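Local coordinates for protein predicted phosphatase, HAD family (Clostridium acetobutylicum, PDB 3MC1) that probably hydrolyses phosphate esters with the help of a bound metal ion, as phosphatases of the HAD family generally do, at residues A[20-25]-A[45-50]; A[27-32]-A[53-58]; A[31-36]-A[66-71]; A[170-175]-A[193-198]. One frame throughout, in Å; residues are numbered along the deposited sequence.

Interaction 1 of 4, residues A[20-25]-A[45-50]; sequences EGITKS and KFVGPP
Ile22 swings CG1 to the side of its backbone N (chi1 -64°) and runs on extended to CD1, while Val47 has CG1 on the far side from its own N (chi1 179°); in these rotamers both valine methyls face the isoleucine. Val47 CG2 rests 3.9 Å from Ile22 CG2, the isoleucine branch, and Val47 CG1 lies 4.0 Å from Ile22 CD1, its far end. The CA atoms of Ile22 and Val47 are 6.8 Å apart. Phe46 adds its backbone, its O standing 4.3 Å from Ile22 CG2, whereas its ring leads away to meet Phe55 edge-to-face. Within the helix Ser25 OG donates to Gly21 O at 2.8 Å, and Ser25 N reaches the same oxygen from the other face of its plane. On the outer side Lys24 NZ is salt-bridged to Glu20 OE2 at 3.0 Å, using the lone pair turned from the second carboxylate oxygen. The contact borders the metal site: Ile22 touches Asp12, a ligand of the sodium ion together with Asp10 and Asp167, and the Val47 side chain is about 5 Å from that ion. A glycerol, probably from the crystallisation liquor, is hydrogen-bonded to Gly48 N and may mark a pocket at the active site. Around the pair, helix 63-81 covers Ile22 through Tyr73, helix 51-59 receives the Phe46 ring, and the loop carrying Phe189 touches Val47, which places residues 45-50 between helix 19-31 and helix 51-59 beside the phosphatase core.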
# COMPACT_ATOMS: atom_id res chain seq x y z
N GLU A 20 11.77 6.09 -3.54
CA GLU A 20 12.94 6.08 -4.42
C GLU A 20 12.84 5.05 -5.54
O GLU A 20 12.92 5.40 -6.72
CB GLU A 20 14.23 5.83 -3.63
CG GLU A 20 15.39 5.42 -4.53
CD GLU A 20 16.70 5.27 -3.79
OE1 GLU A 20 16.69 4.82 -2.63
OE2 GLU A 20 17.75 5.58 -4.40
N GLY A 21 12.66 3.79 -5.17
CA GLY A 21 12.56 2.73 -6.16
C GLY A 21 11.36 2.85 -7.09
O GLY A 21 11.46 2.56 -8.28
N ILE A 22 10.21 3.24 -6.54
CA ILE A 22 9.00 3.37 -7.34
C ILE A 22 9.07 4.56 -8.30
O ILE A 22 8.74 4.42 -9.47
CB ILE A 22 7.75 3.51 -6.43
CG1 ILE A 22 7.57 2.21 -5.62
CG2 ILE A 22 6.49 3.77 -7.26
CD1 ILE A 22 6.45 2.28 -4.58
N THR A 23 9.49 5.72 -7.83
CA THR A 23 9.56 6.88 -8.71
C THR A 23 10.61 6.66 -9.79
O THR A 23 10.46 7.12 -10.92
CB THR A 23 9.86 8.19 -7.94
OG1 THR A 23 11.07 8.05 -7.18
CG2 THR A 23 8.70 8.53 -7.00
N LYS A 24 11.68 5.94 -9.45
CA LYS A 24 12.72 5.65 -10.42
C LYS A 24 12.22 4.67 -11.49
O LYS A 24 12.59 4.79 -12.66
CB LYS A 24 13.97 5.11 -9.72
CG LYS A 24 14.86 6.21 -9.16
CD LYS A 24 16.10 5.68 -8.46
CE LYS A 24 16.93 6.84 -7.92
NZ LYS A 24 18.20 6.40 -7.27
N SER A 25 11.37 3.73 -11.10
CA SER A 25 10.82 2.76 -12.05
C SER A 25 9.85 3.48 -13.00
O SER A 25 9.79 3.17 -14.18
CB SER A 25 10.09 1.62 -11.31
OG SER A 25 10.99 0.91 -10.47
N LYS A 45 2.95 10.67 -6.40
CA LYS A 45 1.53 10.30 -6.49
C LYS A 45 1.33 8.90 -7.05
O LYS A 45 0.24 8.34 -6.94
CB LYS A 45 0.76 11.30 -7.36
CG LYS A 45 1.08 11.22 -8.84
CD LYS A 45 2.25 12.10 -9.22
CE LYS A 45 1.78 13.51 -9.53
NZ LYS A 45 0.90 13.54 -10.74
N PHE A 46 2.38 8.34 -7.66
CA PHE A 46 2.33 6.99 -8.21
C PHE A 46 2.50 5.96 -7.10
O PHE A 46 2.33 4.75 -7.31
CB PHE A 46 3.46 6.80 -9.24
CG PHE A 46 3.06 7.09 -10.67
CD1 PHE A 46 2.64 6.06 -11.51
CD2 PHE A 46 3.13 8.38 -11.18
CE1 PHE A 46 2.30 6.31 -12.85
CE2 PHE A 46 2.80 8.64 -12.52
CZ PHE A 46 2.38 7.61 -13.35
N VAL A 47 2.84 6.42 -5.90
CA VAL A 47 3.06 5.50 -4.78
C VAL A 47 1.77 5.22 -4.03
O VAL A 47 1.24 6.08 -3.33
CB VAL A 47 4.11 6.05 -3.79
CG1 VAL A 47 4.28 5.08 -2.62
CG2 VAL A 47 5.44 6.26 -4.50
N GLY A 48 1.27 3.99 -4.19
CA GLY A 48 0.04 3.59 -3.52
C GLY A 48 -1.01 2.99 -4.44
O GLY A 48 -1.34 1.81 -4.32
N PRO A 49 -1.56 3.77 -5.39
CA PRO A 49 -2.59 3.27 -6.31
C PRO A 49 -2.07 2.30 -7.38
O PRO A 49 -0.86 2.20 -7.60
CB PRO A 49 -3.15 4.55 -6.92
CG PRO A 49 -1.96 5.42 -6.98
CD PRO A 49 -1.31 5.21 -5.62
N PRO A 50 -2.98 1.57 -8.04
CA PRO A 50 -2.56 0.63 -9.09
C PRO A 50 -1.83 1.44 -10.16
O PRO A 50 -2.26 2.52 -10.53
CB PRO A 50 -3.89 0.06 -9.60
CG PRO A 50 -4.80 0.18 -8.41
CD PRO A 50 -4.44 1.53 -7.84

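Interaction 2 of 4, residues A[27-32]-A[53-58]; sequences KYSLNK and TSFMEY
Residues 27-32 of helix 19-31 and residues 53-58 of helix 51-59 have their nearest CA atoms at Leu30 and Phe55, 9.1 Å apart, a gap bridged by one aromatic side chain. Phe55 points across from its helix, CG lying beside its backbone N (chi1 -83°), and delivers the far end of its ring to two consecutive residues of the other helix. Leu30 CD2 meets the ring at its edge, in the ring plane, 3.7 Å from Phe55 CE1 and 4.1 Å from Phe55 CD1. Ser29 approaches the same end of the ring from an oblique direction, with OG 3.8 Å and CB 4.1 Å from Phe55 CZ. Its hydroxyl is turned opposite the backbone N (chi1 177°) and forms its hydrogen bond with Ala69 O on helix 63-81, a third helix. Phe61 and Ala69 also touch the phenyl ring. The chemistry across the contact is thus largely apolar, among three buried side chains: Leu30 touches the ring through a methyl, Ser29 mainly through its hydroxyl oxygen. That oxygen, though beside a phenyl ring, has its polarity met by a backbone carbonyl, a bond that ties helix 19-31 to helix 63-81 while Phe55 reaches across from helix 51-59.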
# COMPACT_ATOMS: atom_id res chain seq x y z
N LYS A 27 9.99 6.74 -13.75
CA LYS A 27 10.81 7.60 -14.60
C LYS A 27 11.45 6.77 -15.71
O LYS A 27 11.51 7.21 -16.86
CB LYS A 27 11.91 8.29 -13.79
CG LYS A 27 12.83 9.16 -14.65
CD LYS A 27 14.09 9.55 -13.89
CE LYS A 27 14.00 10.96 -13.33
NZ LYS A 27 14.13 12.00 -14.40
N TYR A 28 11.91 5.58 -15.36
CA TYR A 28 12.53 4.69 -16.34
C TYR A 28 11.51 4.34 -17.43
O TYR A 28 11.84 4.28 -18.61
CB TYR A 28 13.00 3.39 -15.68
CG TYR A 28 13.37 2.33 -16.70
CD1 TYR A 28 14.59 2.39 -17.38
CD2 TYR A 28 12.48 1.31 -17.02
CE1 TYR A 28 14.91 1.45 -18.36
CE2 TYR A 28 12.79 0.36 -18.00
CZ TYR A 28 14.01 0.45 -18.67
OH TYR A 28 14.33 -0.46 -19.66
N SER A 29 10.28 4.08 -17.00
CA SER A 29 9.20 3.73 -17.92
C SER A 29 8.78 4.90 -18.81
O SER A 29 8.64 4.75 -20.02
CB SER A 29 7.98 3.24 -17.14
OG SER A 29 6.90 2.96 -18.01
N LEU A 30 8.58 6.06 -18.19
CA LEU A 30 8.15 7.25 -18.93
C LEU A 30 9.20 7.69 -19.95
O LEU A 30 8.85 8.11 -21.05
CB LEU A 30 7.87 8.40 -17.96
CG LEU A 30 6.69 8.20 -16.99
CD1 LEU A 30 6.64 9.36 -16.01
CD2 LEU A 30 5.39 8.10 -17.77
N ASN A 31 10.47 7.59 -19.57
CA ASN A 31 11.56 7.98 -20.46
C ASN A 31 11.57 7.14 -21.73
O ASN A 31 12.09 7.57 -22.76
CB ASN A 31 12.91 7.83 -19.74
CG ASN A 31 13.13 8.93 -18.71
OD1 ASN A 31 12.24 9.73 -18.43
ND2 ASN A 31 14.33 8.97 -18.14
N LYS A 32 10.99 5.94 -21.66
CA LYS A 32 10.90 5.06 -22.82
C LYS A 32 9.85 5.61 -23.78
O LYS A 32 9.78 5.21 -24.94
CB LYS A 32 10.49 3.65 -22.39
CG LYS A 32 11.55 2.89 -21.62
CD LYS A 32 12.82 2.76 -22.45
CE LYS A 32 13.74 1.72 -21.85
NZ LYS A 32 13.08 0.39 -21.86
N THR A 53 -4.03 2.65 -13.20
CA THR A 53 -4.87 3.82 -12.95
C THR A 53 -4.03 5.11 -13.04
O THR A 53 -4.48 6.11 -13.61
CB THR A 53 -5.53 3.74 -11.54
OG1 THR A 53 -4.58 4.08 -10.53
CG2 THR A 53 -6.01 2.33 -11.28
N SER A 54 -2.81 5.06 -12.51
CA SER A 54 -1.93 6.23 -12.53
C SER A 54 -1.39 6.61 -13.91
O SER A 54 -1.41 7.78 -14.27
CB SER A 54 -0.76 6.01 -11.56
OG SER A 54 -1.21 5.94 -10.21
N PHE A 55 -0.92 5.64 -14.68
CA PHE A 55 -0.40 5.94 -16.02
C PHE A 55 -1.52 6.49 -16.91
O PHE A 55 -1.31 7.41 -17.71
CB PHE A 55 0.21 4.69 -16.66
CG PHE A 55 1.63 4.42 -16.24
CD1 PHE A 55 2.63 5.38 -16.44
CD2 PHE A 55 1.98 3.21 -15.64
CE1 PHE A 55 3.95 5.13 -16.05
CE2 PHE A 55 3.30 2.95 -15.25
CZ PHE A 55 4.28 3.91 -15.46
N MSE A 56 -2.72 5.93 -16.77
CA MSE A 56 -3.86 6.37 -17.55
C MSE A 56 -4.32 7.77 -17.15
O MSE A 56 -4.59 8.61 -18.00
CB MSE A 56 -5.02 5.39 -17.40
CG MSE A 56 -4.76 4.04 -18.04
SE MSE A 56 -6.27 2.86 -17.87
CE MSE A 56 -7.38 3.60 -19.28
N GLU A 57 -4.37 8.02 -15.84
CA GLU A 57 -4.81 9.31 -15.32
C GLU A 57 -3.81 10.45 -15.52
O GLU A 57 -4.19 11.53 -15.95
CB GLU A 57 -5.12 9.19 -13.82
CG GLU A 57 -5.83 10.40 -13.24
CD GLU A 57 -5.90 10.37 -11.72
OE1 GLU A 57 -6.12 9.28 -11.15
OE2 GLU A 57 -5.75 11.45 -11.10
N TYR A 58 -2.55 10.20 -15.21
CA TYR A 58 -1.51 11.22 -15.32
C TYR A 58 -0.86 11.37 -16.69
O TYR A 58 -0.18 12.37 -16.96
CB TYR A 58 -0.43 10.97 -14.27
CG TYR A 58 -0.96 10.92 -12.86
CD1 TYR A 58 -1.52 12.06 -12.27
CD2 TYR A 58 -0.94 9.74 -12.12
CE1 TYR A 58 -2.05 12.01 -10.99
CE2 TYR A 58 -1.48 9.69 -10.84
CZ TYR A 58 -2.04 10.83 -10.28
OH TYR A 58 -2.59 10.79 -9.02

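Interaction 3 of 4, residues A[31-36]-A[66-71]; sequences NKFDIQ and ATVAID
A single phenyl ring carries the whole contact: Phe33, set in the turn that follows helix 19-31, lies against the backbone of residues 66-71 of helix 63-81 as much as against their side chains. Phe33 CE2 is 3.6 Å from Ala69 CB and 3.7 Å from Ala69 CA, and Ala69 N sits at the ring edge, in its plane. Because alanine is so short, the ring can come this near to the helix main chain. Val68 contributes one branch, CG1, 4.1 Å from Phe33 CZ; both methyl groups that meet the ring arrive obliquely to it. The ring is directed here by a chi1 of -68°, which puts CG beside the backbone N of Phe33. The turn itself is a Schellman motif: Asp34, with a positive phi of 62°, follows the helix, Ile35 N bonds back to Leu30 O, and the link from Asp34 N to Asn31 O is weak. Phe33 also meets the Phe61 ring at about 50° between planes. Just past the end of helix 19-31, Phe33 packs on helix 63-81, and helix 51-59 lies alongside, its Tyr59 touching Ile35 and its Met56 touching Ala66.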
# COMPACT_ATOMS: atom_id res chain seq x y z
N ASN A 31 10.47 7.59 -19.57
CA ASN A 31 11.56 7.98 -20.46
C ASN A 31 11.57 7.14 -21.73
O ASN A 31 12.09 7.57 -22.76
CB ASN A 31 12.91 7.83 -19.74
CG ASN A 31 13.13 8.93 -18.71
OD1 ASN A 31 12.24 9.73 -18.43
ND2 ASN A 31 14.33 8.97 -18.14
N LYS A 32 10.99 5.94 -21.66
CA LYS A 32 10.90 5.06 -22.82
C LYS A 32 9.85 5.61 -23.78
O LYS A 32 9.78 5.21 -24.94
CB LYS A 32 10.49 3.65 -22.39
CG LYS A 32 11.55 2.89 -21.62
CD LYS A 32 12.82 2.76 -22.45
CE LYS A 32 13.74 1.72 -21.85
NZ LYS A 32 13.08 0.39 -21.86
N PHE A 33 9.03 6.53 -23.29
CA PHE A 33 7.99 7.15 -24.10
C PHE A 33 8.46 8.56 -24.43
O PHE A 33 7.68 9.41 -24.89
CB PHE A 33 6.67 7.20 -23.32
CG PHE A 33 6.07 5.84 -23.07
CD1 PHE A 33 5.45 5.15 -24.10
CD2 PHE A 33 6.15 5.25 -21.81
CE1 PHE A 33 4.91 3.88 -23.87
CE2 PHE A 33 5.61 3.99 -21.58
CZ PHE A 33 4.99 3.30 -22.61
N ASP A 34 9.75 8.79 -24.20
CA ASP A 34 10.38 10.07 -24.43
C ASP A 34 9.78 11.16 -23.56
O ASP A 34 9.82 12.35 -23.88
CB ASP A 34 10.30 10.45 -25.92
CG ASP A 34 11.10 9.50 -26.80
OD1 ASP A 34 10.64 8.36 -27.04
OD2 ASP A 34 12.19 9.89 -27.25
N ILE A 35 9.21 10.73 -22.44
CA ILE A 35 8.61 11.65 -21.48
C ILE A 35 9.67 11.87 -20.40
O ILE A 35 10.10 10.93 -19.73
CB ILE A 35 7.35 11.05 -20.82
CG1 ILE A 35 6.31 10.75 -21.90
CG2 ILE A 35 6.80 12.00 -19.78
CD1 ILE A 35 5.02 10.16 -21.36
N GLN A 36 10.09 13.11 -20.24
CA GLN A 36 11.10 13.42 -19.25
C GLN A 36 10.40 13.93 -17.99
O GLN A 36 9.28 14.42 -18.06
CB GLN A 36 12.06 14.48 -19.79
CG GLN A 36 12.66 14.14 -21.16
CD GLN A 36 13.40 12.81 -21.19
OE1 GLN A 36 14.34 12.59 -20.42
NE2 GLN A 36 12.98 11.91 -22.08
N ALA A 66 -0.89 1.64 -21.16
CA ALA A 66 -0.56 1.68 -19.74
C ALA A 66 0.06 0.34 -19.37
O ALA A 66 0.96 0.26 -18.54
CB ALA A 66 -1.81 1.94 -18.91
N THR A 67 -0.42 -0.72 -20.01
CA THR A 67 0.09 -2.06 -19.76
C THR A 67 1.54 -2.18 -20.21
O THR A 67 2.34 -2.87 -19.58
CB THR A 67 -0.76 -3.11 -20.48
OG1 THR A 67 -2.09 -3.07 -19.96
CG2 THR A 67 -0.18 -4.50 -20.26
N VAL A 68 1.87 -1.50 -21.30
CA VAL A 68 3.23 -1.52 -21.82
C VAL A 68 4.12 -0.78 -20.84
O VAL A 68 5.22 -1.23 -20.51
CB VAL A 68 3.33 -0.84 -23.21
CG1 VAL A 68 4.79 -0.70 -23.62
CG2 VAL A 68 2.57 -1.66 -24.24
N ALA A 69 3.62 0.37 -20.39
CA ALA A 69 4.32 1.21 -19.43
C ALA A 69 4.58 0.45 -18.13
O ALA A 69 5.63 0.61 -17.50
CB ALA A 69 3.51 2.46 -19.15
N ILE A 70 3.61 -0.37 -17.72
CA ILE A 70 3.75 -1.14 -16.49
C ILE A 70 4.88 -2.15 -16.65
O ILE A 70 5.66 -2.37 -15.72
CB ILE A 70 2.42 -1.87 -16.14
CG1 ILE A 70 1.39 -0.85 -15.66
CG2 ILE A 70 2.66 -2.94 -15.08
CD1 ILE A 70 -0.02 -1.42 -15.44
N ASP A 71 4.99 -2.75 -17.83
CA ASP A 71 6.06 -3.71 -18.08
C ASP A 71 7.44 -3.07 -18.02
O ASP A 71 8.37 -3.68 -17.48
CB ASP A 71 5.85 -4.41 -19.42
CG ASP A 71 4.70 -5.38 -19.38
OD1 ASP A 71 4.52 -6.03 -18.33
OD2 ASP A 71 3.98 -5.51 -20.39

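Interaction 4 of 4, residues A[170-175]-A[193-198]; sequences YDVIGA and EELKNA
Val172 is the residue of helix 169-176 that touches Leu195 and Ala198; the side chains of Tyr170 and Ile173 end near helix 192-198 without close contact. Tyr170 starts out away from that helix, though its ring comes back nearer, and packs on Pro49. Asp171 has other partners: OD1 is salt-bridged to Lys144, OD2 accepts from Arg168 N, and the side chain touches Asp10 of the sodium site. Val172 then faces the other helix squarely, with CA 6.3 Å from the CA of Ala198. Its two methyls divide the work. CG1, set opposite the backbone N (chi1 -178°), lies 3.6 Å from Ala198 O, while CG2 reaches 3.8 Å from Leu195 CD2, the two side chains crossing at a slant. Between these arms Val172 CB comes to 3.9 Å from Ala198 CB, so the helices approach closely where the second carries only a methyl. Ile173 sets off along the flank of the contact and brings its end nearer, Gly174 N bonds to Tyr170 O at 2.9 Å, and Ala175 packs on strands 162-166 and 182-185. The second helix is anchored by Glu194 OE2, which binds Arg168 NE and Glu169 N at the start of helix 169-176; a carboxylate there is probably favoured by the helix end. Leu195 and Val172 both touch Ala200. Helices 169-176 and 192-198 are the connections of two successive beta-alpha-beta units joining parallel strands 162-166, 182-185 and 202-204, an arrangement of the Rossmann-like HAD core, whose Asp167 binds the sodium ion just ahead of the first helix.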
# COMPACT_ATOMS: atom_id res chain seq x y z
N TYR A 170 -7.29 6.15 -1.36
CA TYR A 170 -7.63 4.86 -1.95
C TYR A 170 -7.82 3.80 -0.87
O TYR A 170 -8.66 2.90 -1.00
CB TYR A 170 -6.53 4.44 -2.92
CG TYR A 170 -6.27 5.47 -3.98
CD1 TYR A 170 -7.21 5.74 -4.97
CD2 TYR A 170 -5.09 6.23 -3.97
CE1 TYR A 170 -6.99 6.73 -5.93
CE2 TYR A 170 -4.86 7.23 -4.93
CZ TYR A 170 -5.82 7.47 -5.90
OH TYR A 170 -5.62 8.46 -6.84
N ASP A 171 -7.02 3.91 0.19
CA ASP A 171 -7.12 2.97 1.29
C ASP A 171 -8.41 3.19 2.06
O ASP A 171 -9.08 2.23 2.45
CB ASP A 171 -5.92 3.15 2.21
CG ASP A 171 -4.62 2.75 1.53
OD1 ASP A 171 -4.53 1.58 1.12
OD2 ASP A 171 -3.72 3.60 1.39
N VAL A 172 -8.78 4.45 2.26
CA VAL A 172 -10.01 4.79 2.97
C VAL A 172 -11.21 4.30 2.16
O VAL A 172 -12.11 3.66 2.71
CB VAL A 172 -10.13 6.32 3.19
CG1 VAL A 172 -11.40 6.63 3.98
CG2 VAL A 172 -8.91 6.84 3.95
N ILE A 173 -11.22 4.60 0.87
CA ILE A 173 -12.30 4.19 -0.01
C ILE A 173 -12.41 2.66 -0.05
O ILE A 173 -13.50 2.10 0.02
CB ILE A 173 -12.07 4.75 -1.45
CG1 ILE A 173 -12.03 6.28 -1.40
CG2 ILE A 173 -13.16 4.27 -2.39
CD1 ILE A 173 -11.51 6.95 -2.65
N GLY A 174 -11.26 1.99 -0.16
CA GLY A 174 -11.25 0.53 -0.19
C GLY A 174 -11.78 -0.07 1.10
O GLY A 174 -12.46 -1.10 1.09
N ALA A 175 -11.47 0.59 2.22
CA ALA A 175 -11.92 0.13 3.53
C ALA A 175 -13.43 0.33 3.65
O ALA A 175 -14.17 -0.57 4.04
CB ALA A 175 -11.20 0.89 4.63
N GLU A 193 -5.47 16.32 4.87
CA GLU A 193 -6.60 16.81 4.10
C GLU A 193 -7.12 15.76 3.11
O GLU A 193 -8.33 15.60 2.94
CB GLU A 193 -6.21 18.09 3.33
CG GLU A 193 -5.95 19.34 4.20
CD GLU A 193 -4.66 19.27 5.02
OE1 GLU A 193 -3.70 18.60 4.58
OE2 GLU A 193 -4.60 19.90 6.11
N GLU A 194 -6.21 15.06 2.45
CA GLU A 194 -6.60 14.02 1.50
C GLU A 194 -7.39 12.93 2.21
O GLU A 194 -8.43 12.47 1.73
CB GLU A 194 -5.36 13.39 0.84
CG GLU A 194 -5.68 12.23 -0.11
CD GLU A 194 -4.44 11.53 -0.64
OE1 GLU A 194 -3.51 12.23 -1.11
OE2 GLU A 194 -4.39 10.28 -0.59
N LEU A 195 -6.89 12.51 3.38
CA LEU A 195 -7.53 11.46 4.15
C LEU A 195 -8.83 11.89 4.80
O LEU A 195 -9.79 11.12 4.86
CB LEU A 195 -6.56 10.94 5.22
CG LEU A 195 -5.31 10.27 4.62
CD1 LEU A 195 -4.19 10.19 5.67
CD2 LEU A 195 -5.70 8.89 4.10
N LYS A 196 -8.87 13.13 5.29
CA LYS A 196 -10.07 13.65 5.93
C LYS A 196 -11.22 13.73 4.93
O LYS A 196 -12.34 13.33 5.23
CB LYS A 196 -9.81 15.03 6.52
CG LYS A 196 -11.02 15.67 7.18
CD LYS A 196 -10.75 17.14 7.50
CE LYS A 196 -12.00 17.86 7.99
NZ LYS A 196 -11.74 19.31 8.27
N ASN A 197 -10.94 14.25 3.73
CA ASN A 197 -11.96 14.38 2.69
C ASN A 197 -12.36 13.05 2.07
O ASN A 197 -13.39 12.95 1.40
CB ASN A 197 -11.48 15.32 1.58
CG ASN A 197 -11.39 16.76 2.03
OD1 ASN A 197 -12.31 17.29 2.66
ND2 ASN A 197 -10.28 17.42 1.71
N ALA A 198 -11.53 12.03 2.28
CA ALA A 198 -11.81 10.70 1.75
C ALA A 198 -12.77 10.02 2.71
O ALA A 198 -13.50 9.10 2.33
CB ALA A 198 -10.52 9.89 1.63

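Interactions 1, 2 and 3 gather in the helical cap, and interaction 4 belongs to the core, with the sodium site lying near interaction 1. Interactions 1 and 2 share helix 19-31 and also meet where Lys45 packs on Tyr58; interactions 2 and 3 have centres only about 5 Å apart and join again where Met56 packs on Ala66. None of the four is held by a hydrogen bond between its own segments: the touching is mainly by aliphatic methyls in 1 and 4 and by a phenyl ring in 2 and 3, with a few oxygens. Interactions 1, 2 and 4 are buried; interaction 3 is partly buried, its centre about 22 Å from the centre of the chain. Interaction 1 also touches interaction 4, linking cap to core.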